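Local coordinates for minor structural protein 4 (Lactococcus phage Tuc2009, PDB 5E7T) that probably serves as an upper baseplate component, with an immunoglobulin-like domain, in the host-attachment apparatus at the phage tail tip, at residues Y22-I27 and N84-M89; N5-H10 and R56-V61. One frame throughout, in Å; residues are numbered along the deposited sequence.

Interaction 1. Residues Y22-I27 and N84-M89; sequences YYKNSI and NGTEIM
Tyr23 and Ile88 form the closely packed side of this antiparallel pairing. Their backbones exchange two hydrogen bonds, Tyr23 N to Ile88 O (3.0 Å) and Ile88 N to Tyr23 O (2.9 Å). With CG of Tyr23 set between its backbone N and carbonyl carbon (chi1 51°), the ring lies alongside the isoleucine: Ile88 CB sits over one ring face and CG2 reaches CZ at 3.5 Å. Past the strand ends, Asn25 N donates to Thr86 O at 2.9 Å, and Thr86 OG1 returns a hydrogen bond to Asn25 OD1 (2.9 Å) from above the amide plane, 53° out of it; Asn25 ND2 goes to Glu43. A bound water also donates to Thr86 O and to Tyr23 O, and accepts from Ser26 OG, so it bridges both segments.

On the other face Tyr22, Lys24 and Glu87 are partly exposed, while Met89 is buried. Tyr22 OH donates to Glu87 OE2 (2.7 Å) from the anti side of the carboxylate, whose plane stands 77° from the ring, and Met89 CE touches Tyr22 CD2. The looser end is at Lys24, where CG meets only Thr86 CG2 closely and NZ goes to Ser277 of Minor structural protein 5.

Strand 45-55 flanks 17-24, its Tyr46 and Leu48 touching Tyr22. A type II' turn, Asn84 to Glu87, joins strands 79-84 and 87-94 in a beta hairpin whose second strand pairs with 17-24, placing Leu81 against both Tyr23 and Ile88.

Interaction 2. Residues N5-H10 and R56-V61; sequences NVVIEH and RNKINV
Val6 and Val61, and likewise Ile8 and Ile59, are paired through two reciprocal backbone hydrogen bonds each, which fix the antiparallel register of 5-10 on 56-61. Ile8 N to Ile59 O (2.9 Å) is close to straight, with 175° at the hydrogen, and its return bond from Ile59 N to Ile8 O measures 2.8 Å. One further bond, His10 N to Asn57 O (2.8 Å), extends the ladder past the last bridge. CA-H...O contacts fill the non-hydrogen-bonded positions, among them Val7 CA to Ile59 O at 3.5 Å.

Apolar contacts gather on the face carrying Val6, Ile8, Ile59 and Val61. Ile8 CD1 meets Val61 CG2 at 3.8 Å, Val61 being two residues along from Ile59, the partner of Ile8 in the ladder, and on the same face. Ile59 CG1 approaches the His10 ring near ND1 and CE1, the two side chains crossing at about a right angle.

An aromatic contact closes the end of the ribbon. Asn57 CA lies over one face of the His10 ring, 3.9 Å from its centroid and 22° off the normal, a CH-pi contact offset toward the ring's rim.

The reverse face carries the charged Glu9 and Lys58 beside Val7 and Asn60. Glu9 and Lys58 run side by side, CG against CG at 3.8 Å, yet OE2 and NZ remain 4.2 Å apart, beyond a salt bridge. Both ends bond to Tyr102 OH, and Lys58 NZ also forms a salt bridge with Asp273 of Minor structural protein 5. Bent at chi3 (79°), Lys58 turns CE against Val7 CG1.

The apolar face meets Phe91 and Ile93 of strand 87-94, three places from 58-63 and four from 4-10 in the strand order, evidence that the sheet closes over itself in two layers, consistent with an immunoglobulin-like beta sandwich.

In the fold
From the N terminus, strand 4-10 comes first and strand 17-24 next. Interaction 2 closes the loop that leaves 5-10 and returns at 56-61, with 45 residues between. Interaction 1 starts within that loop, at 22-27, and closes only at 84-89, with 56 residues between, so the two loops cross rather than nest. Both contacts join neighbouring strands of the same antiparallel sheet: 58-63 with 4-10 in one case, 87-94 with 17-24 in the other, strand 45-55 lying between the two pairs. Their centres are 22 Å apart and their nearest atoms about 6 Å, without touching. Together they tie early strands to later ones within the immunoglobulin-like domain.

Interaction 1. Residues Y22-I27 and N84-M89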
# COMPACT_ATOMS: atom_id res chain seq x y z
N TYR A 22 -13.96 28.00 17.94
CA TYR A 22 -14.00 29.42 18.19
C TYR A 22 -12.65 29.83 18.81
O TYR A 22 -12.12 29.13 19.68
CB TYR A 22 -15.17 29.77 19.14
CG TYR A 22 -15.13 31.20 19.64
CD1 TYR A 22 -14.40 31.55 20.77
CD2 TYR A 22 -15.83 32.21 18.98
CE1 TYR A 22 -14.34 32.87 21.22
CE2 TYR A 22 -15.79 33.53 19.43
CZ TYR A 22 -15.03 33.86 20.54
OH TYR A 22 -14.97 35.16 20.98
N TYR A 23 -12.12 30.98 18.39
CA TYR A 23 -10.85 31.51 18.89
C TYR A 23 -10.69 32.99 18.58
O TYR A 23 -11.18 33.48 17.55
CB TYR A 23 -9.65 30.70 18.40
CG TYR A 23 -9.61 30.48 16.91
CD1 TYR A 23 -10.20 29.36 16.33
CD2 TYR A 23 -8.97 31.38 16.07
CE1 TYR A 23 -10.19 29.16 14.96
CE2 TYR A 23 -8.95 31.19 14.69
CZ TYR A 23 -9.54 30.07 14.14
OH TYR A 23 -9.48 29.87 12.78
N LYS A 24 -10.01 33.70 19.49
CA LYS A 24 -9.74 35.13 19.42
C LYS A 24 -8.28 35.39 19.09
O LYS A 24 -7.40 34.68 19.59
CB LYS A 24 -10.01 35.75 20.79
CG LYS A 24 -11.35 36.39 20.92
CD LYS A 24 -11.77 36.55 22.36
CE LYS A 24 -11.09 37.64 23.14
NZ LYS A 24 -12.04 38.32 24.05
N ASN A 25 -8.02 36.47 18.34
CA ASN A 25 -6.68 37.00 18.03
C ASN A 25 -5.72 36.06 17.29
O ASN A 25 -4.49 36.19 17.43
CB ASN A 25 -5.99 37.57 19.28
CG ASN A 25 -6.66 38.80 19.82
OD1 ASN A 25 -6.74 39.83 19.15
ND2 ASN A 25 -7.14 38.72 21.04
N SER A 26 -6.26 35.21 16.39
CA SER A 26 -5.48 34.39 15.46
C SER A 26 -4.75 35.39 14.49
O SER A 26 -5.11 36.56 14.48
CB SER A 26 -6.41 33.48 14.66
OG SER A 26 -7.52 34.21 14.16
N ILE A 27 -3.74 34.94 13.73
CA ILE A 27 -2.95 35.84 12.86
C ILE A 27 -3.83 36.58 11.86
O ILE A 27 -4.58 35.95 11.12
CB ILE A 27 -1.72 35.15 12.18
CG1 ILE A 27 -2.07 33.85 11.43
CG2 ILE A 27 -0.61 34.91 13.21
CD1 ILE A 27 -1.38 33.70 10.16
N ASN A 84 -15.42 38.28 12.98
CA ASN A 84 -16.01 39.48 13.58
C ASN A 84 -14.94 40.15 14.42
O ASN A 84 -14.71 39.79 15.58
CB ASN A 84 -17.26 39.14 14.41
CG ASN A 84 -17.84 40.30 15.20
OD1 ASN A 84 -17.91 41.45 14.74
ND2 ASN A 84 -18.25 40.00 16.42
N GLY A 85 -14.24 41.08 13.80
CA GLY A 85 -13.13 41.78 14.42
C GLY A 85 -11.98 40.83 14.72
O GLY A 85 -11.30 40.34 13.81
N THR A 86 -11.87 40.52 16.02
CA THR A 86 -10.87 39.72 16.73
C THR A 86 -11.29 38.24 16.85
O THR A 86 -10.44 37.37 17.06
CB THR A 86 -10.74 40.39 18.11
OG1 THR A 86 -9.40 40.77 18.37
CG2 THR A 86 -11.32 39.59 19.25
N GLU A 87 -12.63 37.99 16.76
CA GLU A 87 -13.28 36.69 16.95
C GLU A 87 -13.42 35.96 15.67
O GLU A 87 -13.83 36.54 14.67
CB GLU A 87 -14.69 36.88 17.50
CG GLU A 87 -14.78 37.42 18.90
CD GLU A 87 -16.22 37.67 19.28
OE1 GLU A 87 -16.74 38.75 18.93
OE2 GLU A 87 -16.86 36.75 19.84
N ILE A 88 -13.16 34.65 15.71
CA ILE A 88 -13.34 33.75 14.58
C ILE A 88 -14.07 32.51 15.00
O ILE A 88 -13.77 31.92 16.04
CB ILE A 88 -12.03 33.44 13.80
CG1 ILE A 88 -11.80 34.55 12.80
CG2 ILE A 88 -12.12 32.10 13.06
CD1 ILE A 88 -10.68 34.40 12.08
N MET A 89 -15.04 32.13 14.18
CA MET A 89 -15.77 30.89 14.32
C MET A 89 -15.42 30.15 13.05
O MET A 89 -15.64 30.67 11.95
CB MET A 89 -17.24 31.15 14.46
CG MET A 89 -17.91 30.08 15.20
SD MET A 89 -19.56 30.60 15.64
CE MET A 89 -19.18 31.72 17.05
O HOH W 1 -9.37 35.25 15.85

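Interaction 2. Residues N5-H10 and R56-V61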
# COMPACT_ATOMS: atom_id res chain seq x y z
N ASN A 5 -27.96 29.83 13.39
CA ASN A 5 -27.78 28.87 12.33
C ASN A 5 -26.87 29.37 11.25
O ASN A 5 -27.11 30.45 10.69
CB ASN A 5 -29.14 28.52 11.75
CG ASN A 5 -30.00 27.71 12.68
OD1 ASN A 5 -29.88 26.49 12.75
ND2 ASN A 5 -30.87 28.35 13.44
N VAL A 6 -25.83 28.57 10.94
CA VAL A 6 -24.91 28.88 9.85
C VAL A 6 -25.11 27.84 8.75
O VAL A 6 -25.01 26.65 9.01
CB VAL A 6 -23.41 29.02 10.27
CG1 VAL A 6 -22.51 29.21 9.05
CG2 VAL A 6 -23.23 30.17 11.24
N VAL A 7 -25.41 28.31 7.53
CA VAL A 7 -25.64 27.47 6.36
C VAL A 7 -24.34 27.26 5.58
O VAL A 7 -23.67 28.23 5.23
CB VAL A 7 -26.73 28.08 5.45
CG1 VAL A 7 -26.86 27.27 4.17
CG2 VAL A 7 -28.07 28.14 6.17
N ILE A 8 -24.02 26.00 5.26
CA ILE A 8 -22.85 25.63 4.47
C ILE A 8 -23.34 24.84 3.27
O ILE A 8 -23.85 23.73 3.42
CB ILE A 8 -21.76 24.89 5.26
CG1 ILE A 8 -21.19 25.77 6.36
CG2 ILE A 8 -20.65 24.43 4.32
CD1 ILE A 8 -20.51 25.02 7.41
N GLU A 9 -23.19 25.45 2.09
CA GLU A 9 -23.53 24.90 0.78
C GLU A 9 -22.30 24.21 0.24
O GLU A 9 -21.23 24.80 0.23
CB GLU A 9 -23.95 26.03 -0.15
CG GLU A 9 -25.37 26.52 0.07
CD GLU A 9 -25.81 27.65 -0.84
OE1 GLU A 9 -25.20 27.83 -1.93
OE2 GLU A 9 -26.78 28.34 -0.47
N HIS A 10 -22.45 22.96 -0.22
CA HIS A 10 -21.33 22.17 -0.73
C HIS A 10 -21.62 21.41 -2.05
O HIS A 10 -22.73 21.50 -2.59
CB HIS A 10 -20.87 21.19 0.35
CG HIS A 10 -21.95 20.22 0.73
ND1 HIS A 10 -22.95 20.56 1.62
CD2 HIS A 10 -22.18 18.97 0.28
CE1 HIS A 10 -23.75 19.52 1.68
NE2 HIS A 10 -23.33 18.54 0.88
N ARG A 56 -30.09 18.34 0.21
CA ARG A 56 -29.14 18.23 -0.88
C ARG A 56 -28.28 19.47 -1.03
O ARG A 56 -28.82 20.56 -1.21
CB ARG A 56 -29.85 17.86 -2.20
CG ARG A 56 -28.95 17.84 -3.41
CD ARG A 56 -29.66 17.48 -4.67
NE ARG A 56 -28.70 17.28 -5.74
CZ ARG A 56 -28.69 17.96 -6.88
NH1 ARG A 56 -29.61 18.88 -7.13
NH2 ARG A 56 -27.76 17.71 -7.80
N ASN A 57 -26.97 19.33 -0.90
CA ASN A 57 -26.02 20.42 -1.07
C ASN A 57 -26.03 21.49 0.02
O ASN A 57 -25.21 22.40 -0.09
CB ASN A 57 -26.19 21.09 -2.44
CG ASN A 57 -26.05 20.20 -3.65
OD1 ASN A 57 -25.21 19.30 -3.70
ND2 ASN A 57 -26.82 20.50 -4.68
N LYS A 58 -26.90 21.42 1.05
CA LYS A 58 -26.95 22.43 2.13
C LYS A 58 -26.98 21.83 3.53
O LYS A 58 -27.98 21.20 3.93
CB LYS A 58 -28.16 23.37 1.97
CG LYS A 58 -28.25 24.14 0.68
CD LYS A 58 -29.44 25.08 0.65
CE LYS A 58 -29.20 26.35 1.41
NZ LYS A 58 -30.38 27.26 1.38
N ILE A 59 -25.89 22.09 4.30
CA ILE A 59 -25.69 21.70 5.72
C ILE A 59 -26.17 22.88 6.55
O ILE A 59 -25.84 24.02 6.22
CB ILE A 59 -24.18 21.41 6.06
CG1 ILE A 59 -23.52 20.42 5.07
CG2 ILE A 59 -24.00 20.95 7.53
CD1 ILE A 59 -22.03 20.17 5.28
N ASN A 60 -26.92 22.64 7.62
CA ASN A 60 -27.35 23.71 8.50
C ASN A 60 -26.72 23.40 9.83
O ASN A 60 -27.03 22.37 10.46
CB ASN A 60 -28.87 23.79 8.59
CG ASN A 60 -29.34 24.67 9.71
OD1 ASN A 60 -29.40 24.26 10.87
ND2 ASN A 60 -29.67 25.90 9.40
N VAL A 61 -25.79 24.28 10.25
CA VAL A 61 -25.04 24.14 11.48
C VAL A 61 -25.73 24.96 12.57
O VAL A 61 -25.64 26.18 12.57
CB VAL A 61 -23.56 24.55 11.28
CG1 VAL A 61 -22.73 24.24 12.51
CG2 VAL A 61 -22.96 23.88 10.04